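Local coordinates for protein cytochrome P450 268A2 Cyp268A2 (Mycobacterium marinum, PDB 6BLD) that belongs to the haem-containing cytochrome P450 family and holds (3E,5E)-6,10-dimethylundeca-3,5,9-trien-2-one in a pocket beside its haem, at residues D176-W190 / V204-A216. Numbering follows the deposited sequence.
With DXJ ((3E,5E)-6,10-dimethylundeca-3,5,9-trien-2-one), chain C.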
loop_
_atom_site.group_PDB
_atom_site.type_symbol
_atom_site.label_atom_id
_atom_site.label_comp_id
_atom_site.label_asym_id
_atom_site.label_seq_id
_atom_site.Cartn_x
_atom_site.Cartn_y
_atom_site.Cartn_z
ATOM N N ASP A 176 -17.744 -14.166 -2.897
ATOM C CA ASP A 176 -17.204 -12.913 -3.408
ATOM C C ASP A 176 -15.772 -12.650 -2.968
ATOM O O ASP A 176 -15.203 -11.623 -3.352
ATOM C CB ASP A 176 -18.087 -11.740 -2.970
ATOM C CG ASP A 176 -19.493 -11.835 -3.514
ATOM O OD1 ASP A 176 -19.651 -11.856 -4.753
ATOM O OD2 ASP A 176 -20.439 -11.892 -2.702
ATOM N N ARG A 177 -15.172 -13.545 -2.183
ATOM C CA ARG A 177 -13.882 -13.239 -1.570
ATOM C C ARG A 177 -12.765 -13.190 -2.607
ATOM O O ARG A 177 -11.977 -12.239 -2.635
ATOM C CB ARG A 177 -13.571 -14.260 -0.475
ATOM C CG ARG A 177 -14.328 -13.999 0.817
ATOM C CD ARG A 177 -14.103 -15.092 1.846
ATOM N NE ARG A 177 -14.882 -14.858 3.060
ATOM C CZ ARG A 177 -14.377 -14.872 4.289
ATOM N NH1 ARG A 177 -13.085 -15.110 4.478
ATOM N NH2 ARG A 177 -15.162 -14.645 5.333
ATOM N N GLU A 178 -12.681 -14.203 -3.473
ATOM C CA GLU A 178 -11.606 -14.226 -4.460
ATOM C C GLU A 178 -11.778 -13.136 -5.512
ATOM O O GLU A 178 -10.783 -12.605 -6.019
ATOM C CB GLU A 178 -11.523 -15.600 -5.127
ATOM C CG GLU A 178 -11.057 -16.718 -4.200
ATOM C CD GLU A 178 -9.703 -16.440 -3.570
ATOM O OE1 GLU A 178 -8.851 -15.800 -4.224
ATOM O OE2 GLU A 178 -9.488 -16.863 -2.415
ATOM N N ARG A 179 -13.021 -12.787 -5.852
ATOM C CA ARG A 179 -13.242 -11.726 -6.829
ATOM C C ARG A 179 -12.920 -10.353 -6.252
ATOM O O ARG A 179 -12.446 -9.473 -6.980
ATOM C CB ARG A 179 -14.683 -11.764 -7.335
ATOM C CG ARG A 179 -15.071 -13.069 -8.007
ATOM C CD ARG A 179 -16.566 -13.130 -8.270
ATOM N NE ARG A 179 -16.996 -12.112 -9.224
ATOM C CZ ARG A 179 -18.251 -11.957 -9.634
ATOM N NH1 ARG A 179 -19.204 -12.756 -9.175
ATOM N NH2 ARG A 179 -18.552 -11.004 -10.505
ATOM N N VAL A 180 -13.170 -10.147 -4.957
ATOM C CA VAL A 180 -12.817 -8.876 -4.333
ATOM C C VAL A 180 -11.303 -8.701 -4.305
ATOM O O VAL A 180 -10.784 -7.614 -4.588
ATOM C CB VAL A 180 -13.431 -8.782 -2.924
ATOM C CG1 VAL A 180 -12.730 -7.708 -2.103
ATOM C CG2 VAL A 180 -14.922 -8.497 -3.016
ATOM N N ALA A 181 -10.570 -9.768 -3.975
ATOM C CA ALA A 181 -9.112 -9.698 -3.990
ATOM C C ALA A 181 -8.588 -9.425 -5.394
ATOM O O ALA A 181 -7.623 -8.672 -5.570
ATOM C CB ALA A 181 -8.519 -10.995 -3.439
ATOM N N HIS A 182 -9.214 -10.026 -6.408
ATOM C CA HIS A 182 -8.804 -9.771 -7.785
ATOM C C HIS A 182 -9.140 -8.344 -8.204
ATOM O O HIS A 182 -8.345 -7.690 -8.889
ATOM C CB HIS A 182 -9.466 -10.779 -8.723
ATOM C CG HIS A 182 -9.290 -10.463 -10.174
ATOM N ND1 HIS A 182 -10.207 -9.725 -10.893
ATOM C CD2 HIS A 182 -8.304 -10.787 -11.044
ATOM C CE1 HIS A 182 -9.794 -9.609 -12.143
ATOM N NE2 HIS A 182 -8.641 -10.243 -12.260
ATOM N N ALA A 183 -10.311 -7.847 -7.800
ATOM C CA ALA A 183 -10.703 -6.487 -8.159
ATOM C C ALA A 183 -9.848 -5.455 -7.432
ATOM O O ALA A 183 -9.526 -4.402 -7.995
ATOM C CB ALA A 183 -12.185 -6.268 -7.856
ATOM N N ALA A 184 -9.477 -5.736 -6.181
ATOM C CA ALA A 184 -8.601 -4.825 -5.453
ATOM C C ALA A 184 -7.224 -4.754 -6.100
ATOM O O ALA A 184 -6.637 -3.671 -6.208
ATOM C CB ALA A 184 -8.486 -5.259 -3.991
ATOM N N ASP A 185 -6.695 -5.899 -6.539
ATOM C CA ASP A 185 -5.402 -5.920 -7.212
ATOM C C ASP A 185 -5.456 -5.214 -8.563
ATOM O O ASP A 185 -4.451 -4.640 -9.001
ATOM C CB ASP A 185 -4.931 -7.366 -7.378
ATOM C CG ASP A 185 -3.602 -7.471 -8.098
ATOM O OD1 ASP A 185 -2.566 -7.132 -7.491
ATOM O OD2 ASP A 185 -3.595 -7.899 -9.272
ATOM N N ALA A 186 -6.613 -5.239 -9.231
ATOM C CA ALA A 186 -6.745 -4.576 -10.525
ATOM C C ALA A 186 -6.612 -3.063 -10.414
ATOM O O ALA A 186 -6.075 -2.421 -11.324
ATOM C CB ALA A 186 -8.092 -4.929 -11.156
ATOM N N LEU A 187 -7.091 -2.477 -9.314
ATOM C CA LEU A 187 -7.167 -1.025 -9.197
ATOM C C LEU A 187 -5.806 -0.363 -9.037
ATOM O O LEU A 187 -5.730 0.869 -9.077
ATOM C CB LEU A 187 -8.070 -0.646 -8.022
ATOM C CG LEU A 187 -9.527 -1.078 -8.197
ATOM C CD1 LEU A 187 -10.392 -0.586 -7.049
ATOM C CD2 LEU A 187 -10.067 -0.584 -9.530
ATOM N N VAL A 188 -4.736 -1.137 -8.860
ATOM C CA VAL A 188 -3.387 -0.596 -8.800
ATOM C C VAL A 188 -2.512 -1.123 -9.929
ATOM O O VAL A 188 -1.306 -0.874 -9.944
ATOM C CB VAL A 188 -2.734 -0.872 -7.430
ATOM C CG1 VAL A 188 -3.599 -0.314 -6.306
ATOM C CG2 VAL A 188 -2.500 -2.365 -7.246
ATOM N N SER A 189 -3.099 -1.842 -10.887
ATOM C CA SER A 189 -2.354 -2.457 -11.979
ATOM C C SER A 189 -2.711 -1.853 -13.333
ATOM O O SER A 189 -2.659 -2.540 -14.357
ATOM C CB SER A 189 -2.587 -3.968 -11.997
ATOM O OG SER A 189 -2.532 -4.514 -10.691
ATOM N N TRP A 190 -3.070 -0.568 -13.358
ATOM C CA TRP A 190 -3.507 0.060 -14.600
ATOM C C TRP A 190 -2.365 0.313 -15.576
ATOM O O TRP A 190 -2.630 0.626 -16.741
ATOM C CB TRP A 190 -4.236 1.374 -14.301
ATOM C CG TRP A 190 -3.362 2.466 -13.747
ATOM C CD1 TRP A 190 -2.549 3.306 -14.454
ATOM C CD2 TRP A 190 -3.232 2.847 -12.371
ATOM N NE1 TRP A 190 -1.915 4.177 -13.603
ATOM C CE2 TRP A 190 -2.318 3.918 -12.320
ATOM C CE3 TRP A 190 -3.797 2.383 -11.180
ATOM C CZ2 TRP A 190 -1.956 4.533 -11.122
ATOM C CZ3 TRP A 190 -3.436 2.996 -9.991
ATOM C CH2 TRP A 190 -2.524 4.059 -9.972
ATOM N N VAL A 204 -11.154 -1.137 -17.570
ATOM C CA VAL A 204 -10.858 -2.195 -16.609
ATOM C C VAL A 204 -10.996 -1.675 -15.184
ATOM O O VAL A 204 -11.504 -2.374 -14.298
ATOM C CB VAL A 204 -9.454 -2.772 -16.872
ATOM C CG1 VAL A 204 -8.998 -3.641 -15.708
ATOM C CG2 VAL A 204 -9.442 -3.562 -18.171
ATOM N N LEU A 205 -10.552 -0.438 -14.940
ATOM C CA LEU A 205 -10.672 0.137 -13.605
ATOM C C LEU A 205 -12.133 0.307 -13.206
ATOM O O LEU A 205 -12.512 0.004 -12.069
ATOM C CB LEU A 205 -9.935 1.475 -13.541
ATOM C CG LEU A 205 -8.407 1.416 -13.621
ATOM C CD1 LEU A 205 -7.813 2.813 -13.701
ATOM C CD2 LEU A 205 -7.829 0.654 -12.439
ATOM N N PHE A 206 -12.972 0.783 -14.131
ATOM C CA PHE A 206 -14.387 0.954 -13.818
ATOM C C PHE A 206 -15.061 -0.384 -13.549
ATOM O O PHE A 206 -15.859 -0.505 -12.613
ATOM C CB PHE A 206 -15.097 1.692 -14.952
ATOM C CG PHE A 206 -16.593 1.530 -14.937
ATOM C CD1 PHE A 206 -17.359 2.139 -13.955
ATOM C CD2 PHE A 206 -17.231 0.762 -15.897
ATOM C CE1 PHE A 206 -18.735 1.991 -13.934
ATOM C CE2 PHE A 206 -18.609 0.609 -15.881
ATOM C CZ PHE A 206 -19.361 1.224 -14.899
ATOM N N GLU A 207 -14.750 -1.400 -14.358
ATOM C CA GLU A 207 -15.371 -2.711 -14.187
ATOM C C GLU A 207 -15.084 -3.285 -12.804
ATOM O O GLU A 207 -15.989 -3.794 -12.133
ATOM C CB GLU A 207 -14.881 -3.663 -15.279
ATOM C CG GLU A 207 -15.245 -5.121 -15.054
ATOM C CD GLU A 207 -14.487 -6.062 -15.973
ATOM O OE1 GLU A 207 -13.906 -5.584 -16.971
ATOM O OE2 GLU A 207 -14.473 -7.282 -15.698
ATOM N N ASN A 208 -13.831 -3.199 -12.353
ATOM C CA ASN A 208 -13.491 -3.730 -11.038
ATOM C C ASN A 208 -14.006 -2.835 -9.919
ATOM O O ASN A 208 -14.395 -3.337 -8.859
ATOM C CB ASN A 208 -11.982 -3.925 -10.932
ATOM C CG ASN A 208 -11.496 -5.068 -11.790
ATOM O OD1 ASN A 208 -11.480 -6.219 -11.355
ATOM N ND2 ASN A 208 -11.117 -4.763 -13.026
ATOM N N GLN A 209 -14.016 -1.518 -10.132
ATOM C CA GLN A 209 -14.652 -0.628 -9.167
ATOM C C GLN A 209 -16.149 -0.895 -9.088
ATOM O O GLN A 209 -16.733 -0.884 -7.997
ATOM C CB GLN A 209 -14.391 0.829 -9.544
ATOM C CG GLN A 209 -13.087 1.383 -9.015
ATOM C CD GLN A 209 -13.011 2.889 -9.144
ATOM O OE1 GLN A 209 -13.980 3.537 -9.539
ATOM N NE2 GLN A 209 -11.857 3.456 -8.810
ATOM N N MET A 210 -16.784 -1.142 -10.236
ATOM C CA MET A 210 -18.219 -1.404 -10.249
ATOM C C MET A 210 -18.559 -2.652 -9.447
ATOM O O MET A 210 -19.534 -2.662 -8.686
ATOM C CB MET A 210 -18.711 -1.539 -11.688
ATOM C CG MET A 210 -20.214 -1.663 -11.825
ATOM S SD MET A 210 -20.718 -1.879 -13.539
ATOM C CE MET A 210 -20.861 -3.662 -13.626
ATOM N N TYR A 211 -17.763 -3.715 -9.596
ATOM C CA TYR A 211 -18.030 -4.940 -8.849
ATOM C C TYR A 211 -17.889 -4.715 -7.349
ATOM O O TYR A 211 -18.728 -5.172 -6.564
ATOM C CB TYR A 211 -17.099 -6.062 -9.307
ATOM C CG TYR A 211 -17.125 -7.257 -8.382
ATOM C CD1 TYR A 211 -18.199 -8.135 -8.384
ATOM C CD2 TYR A 211 -16.086 -7.494 -7.490
ATOM C CE1 TYR A 211 -18.237 -9.223 -7.533
ATOM C CE2 TYR A 211 -16.114 -8.581 -6.634
ATOM C CZ TYR A 211 -17.193 -9.441 -6.662
ATOM O OH TYR A 211 -17.230 -10.524 -5.817
ATOM N N LEU A 212 -16.830 -4.015 -6.931
ATOM C CA LEU A 212 -16.642 -3.738 -5.511
ATOM C C LEU A 212 -17.787 -2.905 -4.946
ATOM O O LEU A 212 -18.180 -3.094 -3.789
ATOM C CB LEU A 212 -15.304 -3.034 -5.286
ATOM C CG LEU A 212 -14.059 -3.889 -5.542
ATOM C CD1 LEU A 212 -12.796 -3.047 -5.461
ATOM C CD2 LEU A 212 -13.999 -5.052 -4.563
ATOM N N HIS A 213 -18.338 -1.988 -5.745
ATOM C CA HIS A 213 -19.502 -1.231 -5.297
ATOM C C HIS A 213 -20.751 -2.102 -5.242
ATOM O O HIS A 213 -21.660 -1.830 -4.450
ATOM C CB HIS A 213 -19.730 -0.024 -6.209
ATOM C CG HIS A 213 -18.810 1.123 -5.926
ATOM N ND1 HIS A 213 -19.260 2.416 -5.761
ATOM C CD2 HIS A 213 -17.466 1.170 -5.773
ATOM C CE1 HIS A 213 -18.230 3.210 -5.519
ATOM N NE2 HIS A 213 -17.131 2.479 -5.523
ATOM N N GLN A 214 -20.815 -3.146 -6.071
ATOM C CA GLN A 214 -21.929 -4.086 -5.991
ATOM C C GLN A 214 -21.883 -4.880 -4.691
ATOM O O GLN A 214 -22.909 -5.048 -4.021
ATOM C CB GLN A 214 -21.907 -5.032 -7.192
ATOM C CG GLN A 214 -22.502 -4.444 -8.455
ATOM C CD GLN A 214 -23.920 -3.953 -8.250
ATOM O OE1 GLN A 214 -24.795 -4.702 -7.820
ATOM N NE2 GLN A 214 -24.151 -2.686 -8.556
ATOM N N VAL A 215 -20.699 -5.374 -4.323
ATOM C CA VAL A 215 -20.547 -6.093 -3.063
ATOM C C VAL A 215 -20.806 -5.160 -1.887
ATOM O O VAL A 215 -21.389 -5.563 -0.874
ATOM C CB VAL A 215 -19.148 -6.732 -2.981
ATOM C CG1 VAL A 215 -18.993 -7.522 -1.688
ATOM C CG2 VAL A 215 -18.896 -7.623 -4.191
ATOM N N ALA A 216 -20.381 -3.899 -2.004
ATOM C CA ALA A 216 -20.598 -2.940 -0.927
ATOM C C ALA A 216 -22.082 -2.650 -0.733
ATOM O O ALA A 216 -22.561 -2.577 0.404
ATOM C CB ALA A 216 -19.828 -1.650 -1.207
HETATM C C10 DXJ C . -7.465 3.244 -5.861
HETATM C C13 DXJ C . -7.769 3.400 -9.676
HETATM C C01 DXJ C . -2.591 2.641 1.157
HETATM C C02 DXJ C . -3.320 2.281 -0.134
HETATM C C03 DXJ C . -4.489 2.830 -0.398
HETATM C C04 DXJ C . -2.691 1.291 -1.114
HETATM C C05 DXJ C . -5.240 2.489 -1.684
HETATM C C06 DXJ C . -5.745 3.736 -2.406
HETATM C C07 DXJ C . -6.771 3.422 -3.494
HETATM C C08 DXJ C . -6.446 3.552 -4.765
HETATM C C09 DXJ C . -8.174 2.966 -3.105
HETATM C C11 DXJ C . -7.213 3.612 -7.101
HETATM C C12 DXJ C . -8.213 3.319 -8.217
HETATM O O14 DXJ C . -9.332 3.031 -7.951
#
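Ala183 meets Asn208 where helix 177-186 and the helix running through 204-216 come closest, their CA atoms 4.9 Å apart and their axes 8.9 Å apart at 141°. The small side chains of Ala183 and Ala186 allow this approach: Asn208 CG packs 3.5 Å from Ala186 CB, while Asn208 ND2 turns back along its own helix to Val204 O, a 2.7 Å bond that fixes the amide. Val204 O thus accepts twice, from Asn208 N and ND2 on opposite faces of its plane. Beside this polar group lies a tight apolar layer. Leu212 spreads its two methyls, CD2 against both branches of Val180 and CD1 tip to tip with Leu187 CD1 (3.8 Å), and Leu187 CD2 rests against Leu205 O and Gln209 CG. The solvent side is built differently. With CG anti to the backbone N (chi1 168°), Tyr211 reaches across to Asp176, and Tyr211 OH donates to Asp176 OD1 (3.0 Å), on the anti side and somewhat out of the carboxylate plane. The exposed Arg179 bends at chi3, so that Tyr211 CE1 lies over one face of its guanidinium, off-centre toward the rim, with the two planes 18° apart. At the other end Gln209 NE2 donates to O14 of DXJ (2.7 Å) and also to Leu95 O, while Leu205 CD2 lies near the ligand's C13. Such an obliquely crossing, roughly antiparallel helix pair, probably the F and G helices, forms the lid over the distal pocket in the cytochrome P450 fold.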